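Tubulin-specific chaperone, putative (Trypanosoma brucei, PDB 4B6M) probably binds alpha-tubulin and microtubule plus ends as tubulin-binding cofactor B, of which this chain is the CAP-Gly domain. Local coordinates at residues A[31-34]-A[35-39]. Sequence-based numbering, arbitrary orientation.
Sequences SLKP and GYWVG
Trp37 folds its indole back against Leu32 and Lys33 in a local contact round the turn between strands 19-26 and 36-42, on the surface of the domain. The ring NH is the polar anchor: NE1 of Trp37 gives a nearly straight hydrogen bond (175°) to the main-chain O of Lys33, 2.9 Å away. This oxygen lies almost in the indole plane, whereas NE1 stands 32° off the plane of the carbonyl. A water bonded to Lys33 O and Gly35 O bridges the turn, giving the Lys33 carbonyl a second donor. Leu32 covers one face of the indole; its CD1 sits 4.0 Å from the centroid of the five-membered ring of Trp37 in a CH-pi contact. The Lys33 chain runs past the six-membered ring, CB lying 3.8 Å from CZ2 of Trp37, and a bend at chi3 (-68°) brings CE to within 4.0 Å of CH2. Arg70 makes a cation-pi contact with the same indole and hydrogen-bonds the carbonyls of Pro34 and Tyr36. Gly35, at a positive phi, takes a backbone shape in which a side chain would be jammed against the carbonyl O of Pro34. A Gly-X-Trp-X-Gly run, here Gly35 to Gly39, leading into a strand of the antiparallel sheet is typical of CAP-Gly domains, which have an SH3-like fold.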
loop_
_atom_site.group_PDB
_atom_site.type_symbol
_atom_site.label_atom_id
_atom_site.label_comp_id
_atom_site.label_asym_id
_atom_site.label_seq_id
_atom_site.Cartn_x
_atom_site.Cartn_y
_atom_site.Cartn_z
ATOM N N SER A 31 -12.210 -5.550 9.289
ATOM C CA SER A 31 -13.099 -4.468 8.927
ATOM C C SER A 31 -13.066 -4.074 7.445
ATOM O O SER A 31 -13.784 -3.157 7.023
ATOM C CB SER A 31 -12.810 -3.257 9.811
ATOM O OG SER A 31 -11.411 -3.055 9.900
ATOM N N LEU A 32 -12.233 -4.754 6.657
ATOM C CA LEU A 32 -12.297 -4.588 5.213
ATOM C C LEU A 32 -13.119 -5.743 4.619
ATOM O O LEU A 32 -14.356 -5.758 4.735
ATOM C CB LEU A 32 -10.892 -4.445 4.595
ATOM C CG LEU A 32 -10.198 -3.089 4.795
ATOM C CD1 LEU A 32 -8.801 -3.139 4.189
ATOM C CD2 LEU A 32 -11.018 -1.934 4.222
ATOM N N LYS A 33 -12.444 -6.687 3.967
ATOM C CA LYS A 33 -13.041 -7.941 3.522
ATOM C C LYS A 33 -12.112 -9.058 3.971
ATOM O O LYS A 33 -10.955 -8.786 4.314
ATOM C CB LYS A 33 -13.161 -7.956 1.993
ATOM C CG LYS A 33 -14.013 -6.816 1.426
ATOM C CD LYS A 33 -14.338 -7.024 -0.051
ATOM C CE LYS A 33 -13.110 -6.904 -0.936
ATOM N NZ LYS A 33 -13.470 -7.278 -2.336
ATOM N N PRO A 34 -12.583 -10.326 3.938
ATOM C CA PRO A 34 -11.714 -11.443 4.396
ATOM C C PRO A 34 -10.457 -11.629 3.536
ATOM O O PRO A 34 -10.383 -11.103 2.426
ATOM C CB PRO A 34 -12.632 -12.671 4.271
ATOM C CG PRO A 34 -14.017 -12.106 4.312
ATOM C CD PRO A 34 -13.918 -10.818 3.553
ATOM N N GLY A 35 -9.477 -12.370 4.042
ATOM C CA GLY A 35 -8.225 -12.584 3.305
ATOM C C GLY A 35 -7.107 -11.602 3.639
ATOM O O GLY A 35 -7.274 -10.730 4.497
ATOM N N TYR A 36 -5.964 -11.752 2.971
ATOM C CA TYR A 36 -4.779 -10.899 3.196
ATOM C C TYR A 36 -4.819 -9.582 2.432
ATOM O O TYR A 36 -5.318 -9.516 1.312
ATOM C CB TYR A 36 -3.484 -11.617 2.833
ATOM C CG TYR A 36 -2.991 -12.522 3.928
ATOM C CD1 TYR A 36 -3.527 -13.794 4.099
ATOM C CD2 TYR A 36 -2.008 -12.088 4.811
ATOM C CE1 TYR A 36 -3.081 -14.622 5.120
ATOM C CE2 TYR A 36 -1.557 -12.904 5.836
ATOM C CZ TYR A 36 -2.096 -14.164 5.985
ATOM O OH TYR A 36 -1.629 -14.967 7.005
ATOM N N TRP A 37 -4.305 -8.549 3.091
ATOM C CA TRP A 37 -4.212 -7.191 2.528
ATOM C C TRP A 37 -2.814 -6.656 2.608
ATOM O O TRP A 37 -2.025 -6.998 3.500
ATOM C CB TRP A 37 -5.121 -6.239 3.305
ATOM C CG TRP A 37 -6.576 -6.530 3.068
ATOM C CD1 TRP A 37 -7.414 -7.346 3.824
ATOM C CD2 TRP A 37 -7.401 -6.060 1.954
ATOM N NE1 TRP A 37 -8.669 -7.408 3.259
ATOM C CE2 TRP A 37 -8.725 -6.661 2.137
ATOM C CE3 TRP A 37 -7.178 -5.233 0.853
ATOM C CZ2 TRP A 37 -9.766 -6.411 1.253
ATOM C CZ3 TRP A 37 -8.232 -5.004 -0.041
ATOM C CH2 TRP A 37 -9.501 -5.567 0.176
ATOM N N VAL A 38 -2.501 -5.754 1.682
ATOM C CA VAL A 38 -1.216 -5.075 1.681
ATOM C C VAL A 38 -1.451 -3.575 1.863
ATOM O O VAL A 38 -2.189 -2.939 1.089
ATOM C CB VAL A 38 -0.457 -5.347 0.355
ATOM C CG1 VAL A 38 0.931 -4.714 0.398
ATOM C CG2 VAL A 38 -0.334 -6.859 0.100
ATOM N N GLY A 39 -0.879 -3.001 2.918
ATOM C CA GLY A 39 -0.970 -1.554 3.120
ATOM C C GLY A 39 0.180 -0.897 2.402
ATOM O O GLY A 39 1.321 -1.254 2.691
HETATM O O HOH W 1 -8.988 -9.534 6.169
#